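Local coordinates for protein pumilio homology domain family member 4 (Saccharomyces cerevisiae, PDB 3BWT) that binds mRNA through its Pumilio homology domain, the part of the longer yeast PUF4 protein present in this chain, at residues A[52-57]-A[62-67]; A[78-83]-A[101-106]; A[82-87]-A[117-122]. All coordinates share one frame; numbering follows the deposited sequence.

Contact 1 of 3, residues A[52-57]-A[62-67]; sequences VELMTD and YLIQKL
An apolar helix-to-helix contact within the second Pumilio repeat sets L54 and M55, at the end of helix 51-55, against I64 on the next helix, 60-70. No hydrogen bond crosses it; all three touching side chains are buried. The backbones come nearest at M55 and I64, whose CA atoms lie 6.4 Å apart. I64 presents its two branches to different partners. Its CG1 lies beside the backbone N (chi1 -55°) and meets L54 CB at 3.8 Å, while I64 CD1, farther along the same branch, reaches L54 CD1 at 4.1 Å. The CG2 methyl, anti to the backbone N, takes the other neighbour: M55 CE comes to 4.0 Å from I64 CG2, and M55 CG is equally near. Beyond CG the methionine is extended, and like L54 it runs at about a right angle to the isoleucine. Cutting I64 back to an alanine would probably leave both L54 CB and M55 CE facing a gap in the core. At the helix end, V52 O takes T56 N at 3.2 Å and T56 OG1 at 3.0 Å from opposite faces of its carbonyl plane. In the turn that follows, D57 OD2 caps the backbone N atoms of F59 and G60. N61, Y62 and Q65 fit the pattern by which Pumilio repeats read bases, so I64 probably packs behind an RNA-facing surface. Around the contact, L54 also touches T47 of helix 37-47, L63 leans on helix 22-34, and M55 meets A99 and L103 of helix 96-106.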
loop_
_atom_site.group_PDB
_atom_site.type_symbol
_atom_site.label_atom_id
_atom_site.label_comp_id
_atom_site.label_asym_id
_atom_site.label_seq_id
_atom_site.Cartn_x
_atom_site.Cartn_y
_atom_site.Cartn_z
ATOM N N VAL A 52 -19.188 3.704 19.448
ATOM C CA VAL A 52 -19.305 3.028 18.159
ATOM C C VAL A 52 -20.152 3.854 17.201
ATOM O O VAL A 52 -19.819 4.036 16.022
ATOM C CB VAL A 52 -19.917 1.625 18.279
ATOM C CG1 VAL A 52 -19.850 0.908 16.944
ATOM C CG2 VAL A 52 -19.204 0.816 19.330
ATOM N N GLU A 53 -21.226 4.401 17.703
ATOM C CA GLU A 53 -22.099 5.128 16.859
ATOM C C GLU A 53 -21.619 6.483 16.497
ATOM O O GLU A 53 -21.949 6.980 15.477
ATOM C CB GLU A 53 -23.501 5.092 17.396
ATOM C CG GLU A 53 -24.535 5.737 16.621
ATOM C CD GLU A 53 -25.840 5.580 17.236
ATOM O OE1 GLU A 53 -25.914 4.958 18.266
ATOM O OE2 GLU A 53 -26.800 6.080 16.721
ATOM N N LEU A 54 -20.789 7.058 17.325
ATOM C CA LEU A 54 -20.149 8.321 16.997
ATOM C C LEU A 54 -18.927 8.116 16.119
ATOM O O LEU A 54 -18.533 9.017 15.388
ATOM C CB LEU A 54 -19.758 9.090 18.256
ATOM C CG LEU A 54 -20.914 9.424 19.184
ATOM C CD1 LEU A 54 -20.436 10.232 20.368
ATOM C CD2 LEU A 54 -21.991 10.168 18.415
ATOM N N MET A 55 -18.335 6.929 16.189
ATOM C CA MET A 55 -17.152 6.610 15.396
ATOM C C MET A 55 -17.511 6.437 13.938
ATOM O O MET A 55 -16.736 6.779 13.047
ATOM C CB MET A 55 -16.511 5.318 15.888
ATOM C CG MET A 55 -15.476 5.501 16.973
ATOM S SD MET A 55 -14.611 3.959 17.345
ATOM C CE MET A 55 -13.221 4.572 18.288
ATOM N N THR A 56 -18.691 5.878 13.701
ATOM C CA THR A 56 -19.143 5.575 12.356
ATOM C C THR A 56 -20.060 6.690 11.853
ATOM O O THR A 56 -20.801 6.525 10.880
ATOM C CB THR A 56 -19.864 4.219 12.315
ATOM O OG1 THR A 56 -20.928 4.209 13.269
ATOM C CG2 THR A 56 -18.912 3.113 12.653
ATOM N N ASP A 57 -20.006 7.832 12.526
ATOM C CA ASP A 57 -20.841 8.965 12.159
ATOM C C ASP A 57 -20.037 9.972 11.365
ATOM O O ASP A 57 -18.829 10.133 11.591
ATOM C CB ASP A 57 -21.424 9.633 13.399
ATOM C CG ASP A 57 -22.338 10.775 13.048
ATOM O OD1 ASP A 57 -23.492 10.512 12.630
ATOM O OD2 ASP A 57 -21.901 11.934 13.168
ATOM N N TYR A 62 -14.976 12.622 13.894
ATOM C CA TYR A 62 -13.892 13.603 14.060
ATOM C C TYR A 62 -13.754 14.036 15.509
ATOM O O TYR A 62 -12.655 14.331 15.974
ATOM C CB TYR A 62 -14.087 14.828 13.170
ATOM C CG TYR A 62 -13.950 14.531 11.705
ATOM C CD1 TYR A 62 -12.699 14.397 11.116
ATOM C CD2 TYR A 62 -15.078 14.379 10.903
ATOM C CE1 TYR A 62 -12.577 14.118 9.760
ATOM C CE2 TYR A 62 -14.965 14.101 9.560
ATOM C CZ TYR A 62 -13.718 13.973 8.988
ATOM O OH TYR A 62 -13.622 13.696 7.640
ATOM N N LEU A 63 -14.887 14.077 16.197
ATOM C CA LEU A 63 -14.947 14.340 17.614
ATOM C C LEU A 63 -14.213 13.257 18.396
ATOM O O LEU A 63 -13.321 13.555 19.190
ATOM C CB LEU A 63 -16.400 14.389 18.051
ATOM C CG LEU A 63 -16.705 14.685 19.512
ATOM C CD1 LEU A 63 -16.136 16.031 19.923
ATOM C CD2 LEU A 63 -18.215 14.648 19.701
ATOM N N ILE A 64 -14.586 12.001 18.175
ATOM C CA ILE A 64 -13.921 10.902 18.866
ATOM C C ILE A 64 -12.413 10.900 18.598
ATOM O O ILE A 64 -11.621 10.612 19.489
ATOM C CB ILE A 64 -14.540 9.533 18.502
ATOM C CG1 ILE A 64 -16.049 9.545 18.776
ATOM C CG2 ILE A 64 -13.865 8.406 19.287
ATOM C CD1 ILE A 64 -16.398 9.722 20.241
ATOM N N GLN A 65 -12.020 11.231 17.372
ATOM C CA GLN A 65 -10.607 11.360 17.024
ATOM C C GLN A 65 -9.946 12.406 17.899
ATOM O O GLN A 65 -8.834 12.209 18.392
ATOM C CB GLN A 65 -10.444 11.774 15.566
ATOM C CG GLN A 65 -10.773 10.687 14.576
ATOM C CD GLN A 65 -10.296 11.017 13.192
ATOM O OE1 GLN A 65 -9.100 11.167 12.956
ATOM N NE2 GLN A 65 -11.226 11.125 12.258
ATOM N N LYS A 66 -10.632 13.530 18.074
ATOM C CA LYS A 66 -10.113 14.613 18.877
ATOM C C LYS A 66 -10.111 14.170 20.339
ATOM O O LYS A 66 -9.138 14.382 21.067
ATOM C CB LYS A 66 -10.959 15.865 18.671
ATOM C CG LYS A 66 -10.421 17.117 19.345
ATOM C CD LYS A 66 -9.013 17.456 18.874
ATOM C CE LYS A 66 -8.385 18.535 19.752
ATOM N NZ LYS A 66 -6.901 18.408 19.802
ATOM N N LEU A 67 -11.198 13.524 20.746
ATOM C CA LEU A 67 -11.351 13.015 22.106
ATOM C C LEU A 67 -10.240 12.048 22.452
ATOM O O LEU A 67 -9.678 12.105 23.539
ATOM C CB LEU A 67 -12.704 12.316 22.271
ATOM C CG LEU A 67 -13.071 11.954 23.708
ATOM C CD1 LEU A 67 -13.279 13.203 24.533
ATOM C CD2 LEU A 67 -14.302 11.084 23.750
#

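Contact 2 of 3, residues A[78-83]-A[101-106]; sequences VLTKIS and QKLIEC
The backbone oxygen L79 O is gripped twice by S83, one of the two residues through which segment 78-83 touches L103. S83 N donates to L79 O at 3.1 Å, and S83 OG donates to the same oxygen at 2.7 Å, the two arriving from opposite faces of the carbonyl plane. The hydroxyl bends back to it because OG sits between the backbone N and the carbonyl carbon, chi1 56°. This buried hydroxyl is therefore satisfied within its own helix and offers L103 a surface to pack on. T80 behaves in the same way: its OG1 bonds to R76 O, one turn earlier. Against this pair of serine and threonine oxygens comes the fork of L103. L103 CD1 lies 4.0 Å from S83 OG and 4.1 Å from T80 OG1, while L103 CD2 reaches T80 OG1 at 4.0 Å. With its CG anti to the backbone N, chi1 -172°, the leucine stretches out toward helix 73-83, and its long axis meets T80 at a slant. No hydrogen bond spans the two segments; the contact is van der Waals packing of methyl groups on hydroxyls whose polar needs are met locally. Away from this interface, K102 NZ forms a long, weak salt bridge with E105 OE1, and the other carboxylate oxygen, E105 OE2, bridges to K139 of helix 133-143. L103 is enclosed by more than helix 73-83: M55 of helix 51-55, L68 of helix 60-70 and V116 of helix 110-120 also touch it, so five helices of the array converge here.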
loop_
_atom_site.group_PDB
_atom_site.type_symbol
_atom_site.label_atom_id
_atom_site.label_comp_id
_atom_site.label_asym_id
_atom_site.label_seq_id
_atom_site.Cartn_x
_atom_site.Cartn_y
_atom_site.Cartn_z
ATOM N N VAL A 78 -10.896 2.658 28.186
ATOM C CA VAL A 78 -12.316 2.366 28.276
ATOM C C VAL A 78 -12.957 2.485 26.898
ATOM O O VAL A 78 -13.765 1.642 26.502
ATOM C CB VAL A 78 -13.043 3.296 29.276
ATOM C CG1 VAL A 78 -14.561 3.096 29.195
ATOM C CG2 VAL A 78 -12.535 3.062 30.687
ATOM N N LEU A 79 -12.599 3.538 26.170
ATOM C CA LEU A 79 -13.102 3.712 24.816
ATOM C C LEU A 79 -12.692 2.524 23.956
ATOM O O LEU A 79 -13.477 2.049 23.125
ATOM C CB LEU A 79 -12.602 5.018 24.200
ATOM C CG LEU A 79 -13.110 6.290 24.881
ATOM C CD1 LEU A 79 -12.813 7.537 24.051
ATOM C CD2 LEU A 79 -14.597 6.180 25.177
ATOM N N THR A 80 -11.474 2.034 24.165
ATOM C CA THR A 80 -10.992 0.883 23.407
ATOM C C THR A 80 -11.808 -0.353 23.763
ATOM O O THR A 80 -12.200 -1.114 22.883
ATOM C CB THR A 80 -9.477 0.565 23.649
ATOM O OG1 THR A 80 -8.667 1.725 23.411
ATOM C CG2 THR A 80 -9.014 -0.563 22.734
ATOM N N LYS A 81 -12.066 -0.556 25.052
ATOM C CA LYS A 81 -12.789 -1.758 25.477
ATOM C C LYS A 81 -14.224 -1.801 24.962
ATOM O O LYS A 81 -14.721 -2.861 24.594
ATOM C CB LYS A 81 -12.754 -1.934 26.999
ATOM C CG LYS A 81 -11.388 -2.373 27.538
ATOM C CD LYS A 81 -11.392 -2.532 29.066
ATOM C CE LYS A 81 -10.037 -3.018 29.585
ATOM N NZ LYS A 81 -10.068 -3.316 31.049
ATOM N N ILE A 82 -14.874 -0.647 24.925
ATOM C CA ILE A 82 -16.258 -0.558 24.497
ATOM C C ILE A 82 -16.377 -0.771 22.997
ATOM O O ILE A 82 -17.295 -1.456 22.519
ATOM C CB ILE A 82 -16.863 0.822 24.866
ATOM C CG1 ILE A 82 -17.119 0.910 26.379
ATOM C CG2 ILE A 82 -18.139 1.096 24.075
ATOM C CD1 ILE A 82 -17.676 2.248 26.839
ATOM N N SER A 83 -15.443 -0.190 22.249
ATOM C CA SER A 83 -15.510 -0.265 20.794
ATOM C C SER A 83 -14.966 -1.573 20.229
ATOM O O SER A 83 -15.399 -2.002 19.162
ATOM C CB SER A 83 -14.814 0.936 20.150
ATOM O OG SER A 83 -13.479 1.049 20.589
ATOM N N GLN A 101 -8.271 4.299 13.114
ATOM C CA GLN A 101 -6.867 4.532 12.825
ATOM C C GLN A 101 -6.276 5.478 13.867
ATOM O O GLN A 101 -5.162 5.272 14.344
ATOM C CB GLN A 101 -6.693 5.111 11.426
ATOM C CG GLN A 101 -7.079 4.155 10.318
ATOM C CD GLN A 101 -6.920 4.759 8.931
ATOM O OE1 GLN A 101 -5.855 5.249 8.583
ATOM N NE2 GLN A 101 -7.978 4.709 8.132
ATOM N N LYS A 102 -7.029 6.509 14.228
ATOM C CA LYS A 102 -6.587 7.438 15.264
ATOM C C LYS A 102 -6.410 6.749 16.614
ATOM O O LYS A 102 -5.431 6.993 17.327
ATOM C CB LYS A 102 -7.562 8.598 15.413
ATOM C CG LYS A 102 -6.929 9.818 16.056
ATOM C CD LYS A 102 -5.931 10.419 15.102
ATOM C CE LYS A 102 -5.288 11.662 15.654
ATOM N NZ LYS A 102 -4.351 12.215 14.637
ATOM N N LEU A 103 -7.366 5.900 16.965
ATOM C CA LEU A 103 -7.270 5.119 18.188
ATOM C C LEU A 103 -5.941 4.378 18.239
ATOM O O LEU A 103 -5.210 4.454 19.221
ATOM C CB LEU A 103 -8.431 4.137 18.277
ATOM C CG LEU A 103 -8.630 3.346 19.572
ATOM C CD1 LEU A 103 -10.109 3.075 19.801
ATOM C CD2 LEU A 103 -7.852 2.042 19.543
ATOM N N ILE A 104 -5.630 3.665 17.164
ATOM C CA ILE A 104 -4.378 2.929 17.053
ATOM C C ILE A 104 -3.153 3.848 17.168
ATOM O O ILE A 104 -2.176 3.513 17.836
ATOM C CB ILE A 104 -4.323 2.131 15.738
ATOM C CG1 ILE A 104 -5.411 1.051 15.734
ATOM C CG2 ILE A 104 -2.950 1.516 15.548
ATOM C CD1 ILE A 104 -5.621 0.371 14.389
ATOM N N GLU A 105 -3.213 5.011 16.532
ATOM C CA GLU A 105 -2.134 5.980 16.634
ATOM C C GLU A 105 -1.937 6.458 18.058
ATOM O O GLU A 105 -0.827 6.834 18.451
ATOM C CB GLU A 105 -2.424 7.182 15.750
ATOM C CG GLU A 105 -2.142 6.921 14.300
ATOM C CD GLU A 105 -2.608 8.034 13.413
ATOM O OE1 GLU A 105 -3.252 8.973 13.936
ATOM O OE2 GLU A 105 -2.331 7.963 12.193
ATOM N N CYS A 106 -3.018 6.448 18.831
ATOM C CA CYS A 106 -3.013 7.051 20.159
ATOM C C CYS A 106 -2.600 6.120 21.293
ATOM O O CYS A 106 -2.217 6.587 22.359
ATOM C CB CYS A 106 -4.381 7.646 20.477
ATOM S SG CYS A 106 -4.679 9.222 19.708
#

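Contact 3 of 3, residues A[82-87]-A[117-122]; sequences ISSPHF and VDSLRP
F87 packs against S119 and L120, and its side chain can be followed outward through the contact. At its root, F87 CB lies 4.0 Å from L120 CD2. One step into the ring, F87 CD2 meets S119 CB at 3.4 Å and L120 CD2 at 3.8 Å; farther along the same side, F87 CE2 is still 3.7 Å from S119 CB. Both partners approach the ring obliquely. One ring face carries S84 CA toward its rim, so the phenyl fits between the preceding turn and the S119-L120 part of helix 110-120. L120 lies at about a right angle to F87; its CG sits beside the backbone N (chi1 -69°), and its CD2 methyl does the touching. The backbones come nearest at S84 and S119, with CA atoms 5.8 Å apart, and S119 OG lies against S84 CB. The two serine hydroxyls are bonded within their own helical turns, S84 OG to K81 O and S119 OG to I115 O, and no hydrogen bond joins the segments. On the exposed side, R121 NH2 and D118 OD1 form a weak salt bridge. The tail of helix 73-83, its turn and the start of helix 87-92 pack on the C-terminal part of helix 110-120, consistent with the side-by-side packing of helical repeats that builds the curved Pumilio homology domain.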
loop_
_atom_site.group_PDB
_atom_site.type_symbol
_atom_site.label_atom_id
_atom_site.label_comp_id
_atom_site.label_asym_id
_atom_site.label_seq_id
_atom_site.Cartn_x
_atom_site.Cartn_y
_atom_site.Cartn_z
ATOM N N ILE A 82 -14.874 -0.647 24.925
ATOM C CA ILE A 82 -16.258 -0.558 24.497
ATOM C C ILE A 82 -16.377 -0.771 22.997
ATOM O O ILE A 82 -17.295 -1.456 22.519
ATOM C CB ILE A 82 -16.863 0.822 24.866
ATOM C CG1 ILE A 82 -17.119 0.910 26.379
ATOM C CG2 ILE A 82 -18.139 1.096 24.075
ATOM C CD1 ILE A 82 -17.676 2.248 26.839
ATOM N N SER A 83 -15.443 -0.190 22.249
ATOM C CA SER A 83 -15.510 -0.265 20.794
ATOM C C SER A 83 -14.966 -1.573 20.229
ATOM O O SER A 83 -15.399 -2.002 19.162
ATOM C CB SER A 83 -14.814 0.936 20.150
ATOM O OG SER A 83 -13.479 1.049 20.589
ATOM N N SER A 84 -14.055 -2.218 20.956
ATOM C CA SER A 84 -13.305 -3.363 20.422
ATOM C C SER A 84 -14.142 -4.504 19.838
ATOM O O SER A 84 -13.747 -5.102 18.845
ATOM C CB SER A 84 -12.304 -3.908 21.444
ATOM O OG SER A 84 -12.957 -4.373 22.613
ATOM N N PRO A 85 -15.287 -4.823 20.455
ATOM C CA PRO A 85 -16.151 -5.874 19.901
ATOM C C PRO A 85 -16.820 -5.474 18.577
ATOM O O PRO A 85 -17.469 -6.296 17.935
ATOM C CB PRO A 85 -17.227 -6.045 20.982
ATOM C CG PRO A 85 -16.626 -5.478 22.224
ATOM C CD PRO A 85 -15.767 -4.354 21.767
ATOM N N HIS A 86 -16.668 -4.224 18.172
ATOM C CA HIS A 86 -17.353 -3.749 16.986
ATOM C C HIS A 86 -16.377 -3.239 15.938
ATOM O O HIS A 86 -16.725 -2.433 15.082
ATOM C CB HIS A 86 -18.339 -2.664 17.379
ATOM C CG HIS A 86 -19.340 -3.122 18.382
ATOM N ND1 HIS A 86 -19.216 -2.861 19.729
ATOM C CD2 HIS A 86 -20.463 -3.861 18.241
ATOM C CE1 HIS A 86 -20.233 -3.404 20.372
ATOM N NE2 HIS A 86 -21.005 -4.013 19.492
ATOM N N PHE A 87 -15.150 -3.731 16.010
ATOM C CA PHE A 87 -14.101 -3.246 15.136
ATOM C C PHE A 87 -14.402 -3.499 13.668
ATOM O O PHE A 87 -14.077 -2.669 12.829
ATOM C CB PHE A 87 -12.755 -3.840 15.541
ATOM C CG PHE A 87 -12.046 -3.042 16.581
ATOM C CD1 PHE A 87 -12.652 -1.927 17.139
ATOM C CD2 PHE A 87 -10.788 -3.408 17.018
ATOM C CE1 PHE A 87 -12.004 -1.180 18.107
ATOM C CE2 PHE A 87 -10.139 -2.676 17.985
ATOM C CZ PHE A 87 -10.745 -1.559 18.536
ATOM N N VAL A 117 -5.068 -6.169 18.834
ATOM C CA VAL A 117 -4.749 -7.370 18.061
ATOM C C VAL A 117 -5.796 -8.445 18.314
ATOM O O VAL A 117 -6.266 -9.084 17.380
ATOM C CB VAL A 117 -3.333 -7.940 18.349
ATOM C CG1 VAL A 117 -2.310 -6.818 18.459
ATOM C CG2 VAL A 117 -3.330 -8.770 19.616
ATOM N N ASP A 118 -6.178 -8.632 19.573
ATOM C CA ASP A 118 -7.167 -9.650 19.905
ATOM C C ASP A 118 -8.455 -9.385 19.132
ATOM O O ASP A 118 -9.120 -10.319 18.687
ATOM C CB ASP A 118 -7.458 -9.679 21.407
ATOM C CG ASP A 118 -6.355 -10.345 22.217
ATOM O OD1 ASP A 118 -5.299 -10.700 21.640
ATOM O OD2 ASP A 118 -6.554 -10.508 23.445
ATOM N N SER A 119 -8.789 -8.107 18.968
ATOM C CA SER A 119 -10.059 -7.710 18.371
ATOM C C SER A 119 -10.044 -7.768 16.857
ATOM O O SER A 119 -11.077 -8.003 16.242
ATOM C CB SER A 119 -10.446 -6.299 18.802
ATOM O OG SER A 119 -11.044 -6.299 20.079
ATOM N N LEU A 120 -8.876 -7.536 16.261
ATOM C CA LEU A 120 -8.746 -7.522 14.810
ATOM C C LEU A 120 -8.397 -8.885 14.248
ATOM O O LEU A 120 -8.885 -9.267 13.197
ATOM C CB LEU A 120 -7.687 -6.509 14.381
ATOM C CG LEU A 120 -8.074 -5.048 14.606
ATOM C CD1 LEU A 120 -6.917 -4.099 14.317
ATOM C CD2 LEU A 120 -9.290 -4.711 13.750
ATOM N N ARG A 121 -7.552 -9.616 14.964
ATOM C CA ARG A 121 -6.993 -10.870 14.467
ATOM C C ARG A 121 -8.004 -11.745 13.729
ATOM O O ARG A 121 -7.775 -12.143 12.591
ATOM C CB ARG A 121 -6.345 -11.641 15.614
ATOM C CG ARG A 121 -5.705 -12.959 15.234
ATOM C CD ARG A 121 -4.872 -13.445 16.399
ATOM N NE ARG A 121 -5.671 -13.474 17.621
ATOM C CZ ARG A 121 -5.215 -13.174 18.834
ATOM N NH1 ARG A 121 -3.948 -12.806 19.005
ATOM N NH2 ARG A 121 -6.036 -13.233 19.880
ATOM N N PRO A 122 -9.131 -12.053 14.373
ATOM C CA PRO A 122 -10.102 -12.940 13.726
ATOM C C PRO A 122 -10.527 -12.480 12.325
ATOM O O PRO A 122 -11.028 -13.295 11.551
ATOM C CB PRO A 122 -11.305 -12.882 14.667
ATOM C CG PRO A 122 -10.737 -12.521 15.988
ATOM C CD PRO A 122 -9.556 -11.642 15.722
#

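In the fold
From the N terminus, contact 1 comes first and closes a short turn of four residues between helices 51-55 and 60-70, inside the second repeat. Helix 73-83 follows and opens both remaining contacts. Contact 2 closes over 17 residues onto helix 96-106; contact 3 starts from the end of the same helix, shares I82 and S83, and closes over 29 residues onto the C-terminal part of helix 110-120. Their spans overlap without nesting, so the two closures cross, whereas contact 1 stands in series before them. Packing of M55 on L103 joins contacts 1 and 2, and V52 against H86 joins 1 and 3. Together they tie the second repeat to the third and reach the fourth.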